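Side-chain contacts in Asp/Glu-specific dipeptidyl-peptidase (Flavobacterium psychrophilum, PDB 5JXF), which removes dipeptides from the N-terminus of oligopeptides as a serine-type peptidase strictly specific for Asp or Glu at the P1 position: residues Glu351-Lys356 with Arg680-Thr685; Asn303-Ala308 with Ser404-Asn409; Ile310-Ala315 with Phe408-Val413. All blocks are in the same frame, centred on the assembly; numbering follows the deposited sequence.

Contact 1. Residues Glu351-Lys356 with Arg680-Thr685. With ASP (aspartic acid), chain F.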
loop_
_atom_site.group_PDB
_atom_site.type_symbol
_atom_site.label_atom_id
_atom_site.label_comp_id
_atom_site.label_asym_id
_atom_site.label_seq_id
_atom_site.Cartn_x
_atom_site.Cartn_y
_atom_site.Cartn_z
ATOM N N GLU A 351 8.576 7.329 12.374
ATOM C CA GLU A 351 9.827 7.399 13.096
ATOM C C GLU A 351 9.937 6.255 14.100
ATOM O O GLU A 351 10.959 5.571 14.163
ATOM C CB GLU A 351 9.951 8.751 13.800
ATOM C CG GLU A 351 11.172 8.864 14.671
ATOM C CD GLU A 351 11.293 10.240 15.339
ATOM O OE1 GLU A 351 10.501 10.540 16.272
ATOM O OE2 GLU A 351 12.162 11.027 14.893
ATOM N N SER A 352 8.884 6.049 14.886
ATOM C CA SER A 352 8.857 4.934 15.825
ATOM C C SER A 352 8.929 3.599 15.074
ATOM O O SER A 352 9.588 2.659 15.529
ATOM C CB SER A 352 7.600 4.988 16.703
ATOM O OG SER A 352 7.597 6.152 17.516
ATOM N N GLN A 353 8.276 3.540 13.913
ATOM C CA GLN A 353 8.281 2.336 13.076
ATOM C C GLN A 353 9.690 1.992 12.594
ATOM O O GLN A 353 10.154 0.869 12.786
ATOM C CB GLN A 353 7.336 2.507 11.876
ATOM C CG GLN A 353 7.117 1.235 11.057
ATOM C CD GLN A 353 5.987 1.363 10.036
ATOM O OE1 GLN A 353 4.961 1.996 10.299
ATOM N NE2 GLN A 353 6.179 0.761 8.860
ATOM N N GLY A 354 10.373 2.962 11.985
ATOM C CA GLY A 354 11.716 2.754 11.461
ATOM C C GLY A 354 12.790 2.503 12.510
ATOM O O GLY A 354 13.754 1.783 12.254
ATOM N N LEU A 355 12.653 3.122 13.681
ATOM C CA LEU A 355 13.612 2.921 14.768
ATOM C C LEU A 355 13.525 1.502 15.338
ATOM O O LEU A 355 14.541 0.888 15.667
ATOM C CB LEU A 355 13.386 3.945 15.890
ATOM C CG LEU A 355 13.718 5.402 15.546
ATOM C CD1 LEU A 355 13.222 6.343 16.624
ATOM C CD2 LEU A 355 15.200 5.552 15.331
ATOM N N LYS A 356 12.307 0.994 15.467
ATOM C CA LYS A 356 12.114 -0.372 15.928
ATOM C C LYS A 356 12.627 -1.338 14.874
ATOM O O LYS A 356 13.520 -2.135 15.137
ATOM C CB LYS A 356 10.643 -0.641 16.222
ATOM C CG LYS A 356 10.108 0.043 17.468
ATOM C CD LYS A 356 8.600 0.095 17.388
ATOM C CE LYS A 356 7.972 0.612 18.659
ATOM N NZ LYS A 356 6.484 0.536 18.590
ATOM N N ARG A 680 10.324 13.581 2.940
ATOM C CA ARG A 680 11.147 12.377 3.014
ATOM C C ARG A 680 10.255 11.172 2.804
ATOM O O ARG A 680 9.054 11.247 3.058
ATOM C CB ARG A 680 11.839 12.244 4.365
ATOM C CG ARG A 680 13.023 13.183 4.600
ATOM C CD ARG A 680 13.418 13.089 6.034
ATOM N NE ARG A 680 12.635 14.022 6.834
ATOM C CZ ARG A 680 12.588 14.012 8.160
ATOM N NH1 ARG A 680 13.252 13.082 8.827
ATOM N NH2 ARG A 680 11.869 14.923 8.812
ATOM N N VAL A 681 10.835 10.058 2.381
ATOM C CA VAL A 681 10.046 8.840 2.174
ATOM C C VAL A 681 9.759 8.147 3.509
ATOM O O VAL A 681 10.481 8.346 4.498
ATOM C CB VAL A 681 10.751 7.850 1.212
ATOM C CG1 VAL A 681 11.150 8.557 -0.055
ATOM C CG2 VAL A 681 11.970 7.220 1.860
ATOM N N TRP A 682 8.715 7.311 3.521
ATOM C CA TRP A 682 8.219 6.679 4.755
ATOM C C TRP A 682 9.303 5.992 5.560
ATOM O O TRP A 682 9.416 6.181 6.768
ATOM C CB TRP A 682 7.116 5.670 4.430
ATOM C CG TRP A 682 6.460 5.091 5.637
ATOM C CD1 TRP A 682 6.413 3.769 5.997
ATOM C CD2 TRP A 682 5.749 5.810 6.652
ATOM N NE1 TRP A 682 5.723 3.628 7.174
ATOM C CE2 TRP A 682 5.300 4.862 7.598
ATOM C CE3 TRP A 682 5.443 7.164 6.850
ATOM C CZ2 TRP A 682 4.561 5.223 8.730
ATOM C CZ3 TRP A 682 4.713 7.522 7.981
ATOM C CH2 TRP A 682 4.277 6.556 8.900
ATOM N N GLU A 683 10.116 5.214 4.866
ATOM C CA GLU A 683 11.158 4.428 5.496
ATOM C C GLU A 683 12.237 5.252 6.186
ATOM O O GLU A 683 12.962 4.735 7.030
ATOM C CB GLU A 683 11.798 3.514 4.448
ATOM C CG GLU A 683 10.867 2.363 3.989
ATOM C CD GLU A 683 9.709 2.836 3.117
ATOM O OE1 GLU A 683 9.824 3.917 2.479
ATOM O OE2 GLU A 683 8.684 2.127 3.070
ATOM N N GLY A 684 12.357 6.531 5.826
ATOM C CA GLY A 684 13.409 7.341 6.384
ATOM C C GLY A 684 12.890 8.435 7.289
ATOM O O GLY A 684 13.576 9.432 7.527
ATOM N N THR A 685 11.680 8.258 7.805
ATOM C CA THR A 685 11.105 9.256 8.696
ATOM C C THR A 685 11.842 9.250 10.027
ATOM O O THR A 685 11.661 10.134 10.864
ATOM C CB THR A 685 9.618 9.010 8.909
ATOM O OG1 THR A 685 9.400 7.604 9.012
ATOM C CG2 THR A 685 8.835 9.508 7.717
HETATM N N ASP F . 8.219 18.342 5.109
HETATM C CA ASP F . 9.353 18.756 5.942
HETATM C C ASP F . 9.467 20.255 6.157
HETATM O O ASP F . 10.561 20.822 6.084
HETATM C CB ASP F . 10.670 18.222 5.350
HETATM C CG ASP F . 10.989 16.800 5.795
HETATM O OD1 ASP F . 10.467 16.372 6.839
HETATM O OD2 ASP F . 11.777 16.110 5.109
HETATM O O HOH W 1 13.322 11.524 12.560
#
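Glu351 lies against the backbone carbonyl of Thr685 on the close-packed side of this contact, its CB 3.7 Å from Thr685 O. With CG anti to the backbone N (chi1 175°), the extended chain carries its carboxylate past that carbonyl to a bridging water, which donates to Glu351 OE2 at 2.7 Å and to Thr685 O at 2.8 Å. Both residues are buried. Thr685 turns its hydroxyl back into its own loop, where Thr685 OG1 donates to Trp682 O over 2.7 Å, in the carbonyl plane; the same oxygen also takes the backbone N-H of Thr685. This short 3-10 turn follows strand 673-680 of the chymotrypsin-like part of the S46 peptidase and faces helix 328-357. At the strand end, Arg680 reads the bound aspartic acid: Arg680 NE meets ligand OD2 at 2.8 Å and Arg680 NH2 meets ligand OD1 at 2.8 Å, consistent with its role in selecting an acidic P1 residue. The other side of the contact is looser. There the solvent-exposed Gln353 crosses Trp682 at about a right angle, its amide beside the NE1 edge of the indole and turned 75° from the ring plane.

Contact 2. Residues Asn303-Ala308 with Ser404-Asn409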
loop_
_atom_site.group_PDB
_atom_site.type_symbol
_atom_site.label_atom_id
_atom_site.label_comp_id
_atom_site.label_asym_id
_atom_site.label_seq_id
_atom_site.Cartn_x
_atom_site.Cartn_y
_atom_site.Cartn_z
ATOM N N ASN A 303 9.471 4.209 23.178
ATOM C CA ASN A 303 8.626 3.560 24.171
ATOM C C ASN A 303 7.583 4.454 24.843
ATOM O O ASN A 303 6.535 3.961 25.241
ATOM C CB ASN A 303 9.486 2.910 25.262
ATOM C CG ASN A 303 10.332 1.759 24.739
ATOM O OD1 ASN A 303 9.906 0.999 23.864
ATOM N ND2 ASN A 303 11.527 1.605 25.303
ATOM N N GLU A 304 7.832 5.752 24.989
ATOM C CA GLU A 304 6.855 6.521 25.758
ATOM C C GLU A 304 6.487 7.923 25.280
ATOM O O GLU A 304 5.312 8.280 25.348
ATOM C CB GLU A 304 7.315 6.589 27.214
ATOM C CG GLU A 304 8.816 6.573 27.401
ATOM C CD GLU A 304 9.219 5.835 28.660
ATOM O OE1 GLU A 304 8.342 5.162 29.256
ATOM O OE2 GLU A 304 10.405 5.929 29.050
ATOM N N THR A 305 7.433 8.721 24.791
ATOM C CA THR A 305 7.054 10.056 24.332
ATOM C C THR A 305 6.224 9.993 23.040
ATOM O O THR A 305 5.134 10.562 22.973
ATOM C CB THR A 305 8.281 10.972 24.112
ATOM O OG1 THR A 305 9.180 10.364 23.182
ATOM C CG2 THR A 305 9.012 11.220 25.431
ATOM N N ASN A 306 6.729 9.305 22.021
ATOM C CA ASN A 306 6.002 9.205 20.757
ATOM C C ASN A 306 4.603 8.575 20.867
ATOM O O ASN A 306 3.643 9.129 20.325
ATOM C CB ASN A 306 6.826 8.431 19.721
ATOM C CG ASN A 306 7.736 9.335 18.910
ATOM O OD1 ASN A 306 7.963 10.490 19.275
ATOM N ND2 ASN A 306 8.252 8.819 17.797
ATOM N N PRO A 307 4.478 7.423 21.557
ATOM C CA PRO A 307 3.134 6.829 21.619
ATOM C C PRO A 307 2.105 7.762 22.264
ATOM O O PRO A 307 0.974 7.854 21.781
ATOM C CB PRO A 307 3.335 5.578 22.489
ATOM C CG PRO A 307 4.782 5.273 22.410
ATOM C CD PRO A 307 5.478 6.588 22.247
ATOM N N ALA A 308 2.503 8.438 23.340
ATOM C CA ALA A 308 1.632 9.410 23.995
ATOM C C ALA A 308 1.137 10.482 23.014
ATOM O O ALA A 308 -0.071 10.627 22.797
ATOM C CB ALA A 308 2.356 10.062 25.178
ATOM N N SER A 404 4.233 13.140 31.332
ATOM C CA SER A 404 3.191 14.009 31.869
ATOM C C SER A 404 3.304 15.411 31.244
ATOM O O SER A 404 2.304 16.092 30.996
ATOM C CB SER A 404 3.298 14.074 33.399
ATOM O OG SER A 404 2.162 14.681 33.990
ATOM N N ARG A 405 4.534 15.828 30.972
ATOM C CA ARG A 405 4.767 17.078 30.277
ATOM C C ARG A 405 4.178 17.031 28.866
ATOM O O ARG A 405 3.509 17.972 28.429
ATOM C CB ARG A 405 6.260 17.372 30.212
ATOM C CG ARG A 405 6.592 18.732 29.693
ATOM C CD ARG A 405 8.088 18.915 29.665
ATOM N NE ARG A 405 8.476 20.116 28.931
ATOM C CZ ARG A 405 8.746 20.149 27.634
ATOM N NH1 ARG A 405 8.667 19.039 26.907
ATOM N NH2 ARG A 405 9.096 21.298 27.065
ATOM N N ASP A 406 4.435 15.937 28.160
ATOM C CA ASP A 406 3.933 15.777 26.797
ATOM C C ASP A 406 2.421 15.890 26.760
ATOM O O ASP A 406 1.856 16.561 25.897
ATOM C CB ASP A 406 4.371 14.438 26.212
ATOM C CG ASP A 406 5.812 14.450 25.748
ATOM O OD1 ASP A 406 6.361 15.552 25.516
ATOM O OD2 ASP A 406 6.388 13.351 25.606
ATOM N N TYR A 407 1.776 15.237 27.718
ATOM C CA TYR A 407 0.331 15.315 27.842
ATOM C C TYR A 407 -0.116 16.752 28.115
ATOM O O TYR A 407 -1.139 17.185 27.594
ATOM C CB TYR A 407 -0.177 14.367 28.942
ATOM C CG TYR A 407 -0.338 12.926 28.495
ATOM C CD1 TYR A 407 -1.448 12.533 27.749
ATOM C CD2 TYR A 407 0.607 11.960 28.817
ATOM C CE1 TYR A 407 -1.605 11.232 27.317
ATOM C CE2 TYR A 407 0.450 10.640 28.393
ATOM C CZ TYR A 407 -0.660 10.290 27.644
ATOM O OH TYR A 407 -0.826 8.997 27.212
ATOM N N PHE A 408 0.646 17.503 28.905
ATOM C CA PHE A 408 0.256 18.892 29.175
ATOM C C PHE A 408 0.425 19.802 27.949
ATOM O O PHE A 408 -0.511 20.506 27.565
ATOM C CB PHE A 408 1.040 19.472 30.353
ATOM C CG PHE A 408 0.693 20.900 30.645
ATOM C CD1 PHE A 408 -0.422 21.211 31.405
ATOM C CD2 PHE A 408 1.470 21.939 30.140
ATOM C CE1 PHE A 408 -0.751 22.534 31.670
ATOM C CE2 PHE A 408 1.144 23.258 30.396
ATOM C CZ PHE A 408 0.029 23.553 31.161
ATOM N N ASN A 409 1.613 19.812 27.350
ATOM C CA ASN A 409 1.827 20.567 26.115
ATOM C C ASN A 409 0.843 20.209 24.990
ATOM O O ASN A 409 0.363 21.094 24.275
ATOM C CB ASN A 409 3.246 20.356 25.577
ATOM C CG ASN A 409 4.308 20.824 26.525
ATOM O OD1 ASN A 409 4.105 21.759 27.300
ATOM N ND2 ASN A 409 5.469 20.185 26.458
#
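Thr305 OG1 is held by its own helix, through a hydrogen bond to Gln300 O and a weak one to Ile301 O, and this leaves the carbon side of the residue to meet Asp406. The two residues join helices 295-325 and 386-415, neighbours in the helical part of the S46 fold. With the hydroxyl set between the backbone N and the carbonyl carbon (chi1 57°), CG2 lies beside the backbone N. Asp406 comes in obliquely, and its OD2 touches both carbons, 3.4 Å from Thr305 CB and 3.4 Å from Thr305 CG2. The carboxylate thus rests on aliphatic surface here, while Lys309, from the next turn of helix 295-325, also touches Asp406. That helix has a wider pi-type turn at residues 303-305 and is kinked at Pro307, whose N makes no bond to the preceding turn; the bond from Ala308 N to Glu304 O is also weak, at 3.5 Å. One turn on from Thr305, Ala308 directs its methyl at Tyr407, with CB 3.8 Å from Tyr407 CE2. Tyr474, Lys477 and Ala478 pack around the same tyrosine. An alanine in place of Tyr407 would remove the ring and is likely to open a gap between the helices, with the methyl of Ala308 losing its apolar partner. The end of the tyrosine also reaches the methyl, with Tyr407 OH 3.9 Å from Ala308 CB.

Contact 3. Residues Ile310-Ala315 with Phe408-Val413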
loop_
_atom_site.group_PDB
_atom_site.type_symbol
_atom_site.label_atom_id
_atom_site.label_comp_id
_atom_site.label_asym_id
_atom_site.label_seq_id
_atom_site.Cartn_x
_atom_site.Cartn_y
_atom_site.Cartn_z
ATOM N N ILE A 310 1.340 10.635 19.763
ATOM C CA ILE A 310 0.608 10.042 18.655
ATOM C C ILE A 310 -0.878 9.840 18.999
ATOM O O ILE A 310 -1.768 10.297 18.268
ATOM C CB ILE A 310 1.242 8.701 18.243
ATOM C CG1 ILE A 310 2.552 8.971 17.495
ATOM C CG2 ILE A 310 0.282 7.897 17.377
ATOM C CD1 ILE A 310 3.457 7.762 17.388
ATOM N N GLU A 311 -1.139 9.184 20.121
ATOM C CA GLU A 311 -2.517 8.935 20.554
ATOM C C GLU A 311 -3.293 10.234 20.753
ATOM O O GLU A 311 -4.462 10.333 20.378
ATOM C CB GLU A 311 -2.537 8.113 21.849
ATOM C CG GLU A 311 -3.191 6.755 21.697
ATOM C CD GLU A 311 -3.369 6.033 23.029
ATOM O OE1 GLU A 311 -4.326 6.359 23.766
ATOM O OE2 GLU A 311 -2.557 5.135 23.341
ATOM N N ILE A 312 -2.633 11.239 21.327
ATOM C CA ILE A 312 -3.290 12.522 21.560
ATOM C C ILE A 312 -3.656 13.221 20.256
ATOM O O ILE A 312 -4.789 13.660 20.099
ATOM C CB ILE A 312 -2.423 13.467 22.401
ATOM C CG1 ILE A 312 -2.201 12.880 23.787
ATOM C CG2 ILE A 312 -3.086 14.838 22.526
ATOM C CD1 ILE A 312 -1.326 13.764 24.639
ATOM N N ARG A 313 -2.715 13.325 19.322
ATOM C CA ARG A 313 -2.986 14.002 18.050
ATOM C C ARG A 313 -4.018 13.247 17.196
ATOM O O ARG A 313 -4.818 13.856 16.484
ATOM C CB ARG A 313 -1.691 14.196 17.250
ATOM C CG ARG A 313 -0.768 15.261 17.853
ATOM C CD ARG A 313 0.461 15.555 17.003
ATOM N NE ARG A 313 1.282 16.593 17.629
ATOM C CZ ARG A 313 1.855 17.600 16.974
ATOM N NH1 ARG A 313 1.708 17.706 15.655
ATOM N NH2 ARG A 313 2.589 18.497 17.636
ATOM N N GLU A 314 -4.001 11.924 17.273
ATOM C CA GLU A 314 -4.938 11.123 16.482
ATOM C C GLU A 314 -6.389 11.443 16.851
ATOM O O GLU A 314 -7.239 11.624 15.980
ATOM C CB GLU A 314 -4.663 9.626 16.668
ATOM C CG GLU A 314 -5.476 8.728 15.750
ATOM C CD GLU A 314 -6.888 8.507 16.258
ATOM O OE1 GLU A 314 -7.084 8.525 17.497
ATOM O OE2 GLU A 314 -7.801 8.345 15.419
ATOM N N ALA A 315 -6.667 11.504 18.147
ATOM C CA ALA A 315 -8.006 11.833 18.612
ATOM C C ALA A 315 -8.399 13.244 18.153
ATOM O O ALA A 315 -9.505 13.445 17.654
ATOM C CB ALA A 315 -8.083 11.708 20.117
ATOM N N PHE A 408 0.646 17.503 28.905
ATOM C CA PHE A 408 0.256 18.892 29.175
ATOM C C PHE A 408 0.425 19.802 27.949
ATOM O O PHE A 408 -0.511 20.506 27.565
ATOM C CB PHE A 408 1.040 19.472 30.353
ATOM C CG PHE A 408 0.693 20.900 30.645
ATOM C CD1 PHE A 408 -0.422 21.211 31.405
ATOM C CD2 PHE A 408 1.470 21.939 30.140
ATOM C CE1 PHE A 408 -0.751 22.534 31.670
ATOM C CE2 PHE A 408 1.144 23.258 30.396
ATOM C CZ PHE A 408 0.029 23.553 31.161
ATOM N N ASN A 409 1.613 19.812 27.350
ATOM C CA ASN A 409 1.827 20.567 26.115
ATOM C C ASN A 409 0.843 20.209 24.990
ATOM O O ASN A 409 0.363 21.094 24.275
ATOM C CB ASN A 409 3.246 20.356 25.577
ATOM C CG ASN A 409 4.308 20.824 26.525
ATOM O OD1 ASN A 409 4.105 21.759 27.300
ATOM N ND2 ASN A 409 5.469 20.185 26.458
ATOM N N GLU A 410 0.562 18.918 24.815
ATOM C CA GLU A 410 -0.238 18.502 23.663
ATOM C C GLU A 410 -1.703 18.839 23.877
ATOM O O GLU A 410 -2.405 19.198 22.936
ATOM C CB GLU A 410 -0.071 17.003 23.376
ATOM C CG GLU A 410 1.230 16.653 22.651
ATOM C CD GLU A 410 1.253 17.089 21.182
ATOM O OE1 GLU A 410 0.210 16.994 20.494
ATOM O OE2 GLU A 410 2.322 17.529 20.708
ATOM N N VAL A 411 -2.155 18.759 25.120
ATOM C CA VAL A 411 -3.581 18.867 25.385
ATOM C C VAL A 411 -3.991 20.292 25.731
ATOM O O VAL A 411 -5.023 20.781 25.268
ATOM C CB VAL A 411 -4.006 17.908 26.508
ATOM C CG1 VAL A 411 -5.413 18.223 26.985
ATOM C CG2 VAL A 411 -3.907 16.460 26.022
ATOM N N VAL A 412 -3.172 20.972 26.521
ATOM C CA VAL A 412 -3.508 22.320 26.957
ATOM C C VAL A 412 -2.911 23.396 26.041
ATOM O O VAL A 412 -3.588 24.365 25.692
ATOM C CB VAL A 412 -3.044 22.549 28.405
ATOM C CG1 VAL A 412 -3.323 23.978 28.839
ATOM C CG2 VAL A 412 -3.730 21.558 29.327
ATOM N N VAL A 413 -1.660 23.210 25.629
ATOM C CA VAL A 413 -0.951 24.225 24.853
ATOM C C VAL A 413 -1.241 24.203 23.340
ATOM O O VAL A 413 -1.368 25.259 22.707
ATOM C CB VAL A 413 0.574 24.088 25.056
ATOM C CG1 VAL A 413 1.329 25.132 24.242
ATOM C CG2 VAL A 413 0.920 24.197 26.531
#
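Arg313 and Glu410 are brought together by opposite habits of chain: Arg313 runs straight out from CG to NE, whereas Glu410 folds over at its second torsion (chi2 -72°). In both residues CG stands beside the backbone N, and the two side chains meet at about a right angle. The result is a side-on, two-pronged salt bridge in which NE and NH2 each take a different carboxylate oxygen. The bond from Arg313 NH2 to Glu410 OE2, 3.2 Å long, is the well-aligned prong: the oxygen lies in the guanidinium plane and offers its syn lone pair. Arg313 NE reaches Glu410 OE1 at 3.1 Å, a more bent bond, with the oxygen tilted out of the guanidinium plane though still met on its syn side; a weak third bond links Arg313 NE to Glu410 OE2 at 3.4 Å. The uneven fit is consistent with the 40° between the guanidinium and carboxylate planes. Both groups are buried, so the pairing probably offsets the cost of placing their charges in the interior. Arg313 NH1 turns elsewhere, to Val341 O.

Beside the salt bridge the contact is apolar. Ile312 CD1 lies 3.7 Å from Glu410 CB, and Ile312 crosses Val411 nearly perpendicularly, the methyls Ile312 CG2 and Val411 CG2 being 3.9 Å apart. Over these segments the helix axes run nearly parallel, 21° apart and 10.2 Å at closest approach; helix 386-415 has a wider pi-type turn at 409-413. Helix 328-357 packs on Arg313 through Tyr344 and Trp348, helices 417-435 and 530-545 pack on Val412, and helix 460-477 touches both members of the pair, through Ala315 and Phe408.

How the contacts relate
Contacts 2 and 3 are successive levels of one helix pair, 295-325 with 386-415; their centres are 8 Å apart, and Tyr407 CD1 packs 3.3 Å from Ile312 CD1. Contact 1 lies farther off, its centre 19 Å from that of contact 2 and 21 Å from that of contact 3. Asn306 connects it to contact 2, with probable hydrogen bonds from Asn306 ND2 to Ser352 OG (2.8 Å) and Glu351 OE1 (3.2 Å). Contact 1 alone includes a residue of the dipeptide pocket, Arg680, whose aspartic acid ligand also binds the backbone N of Gly660 and Ser662, the probable catalytic serine. In contact 3 the Arg313 side chain remains about 9 Å from the bound arginine.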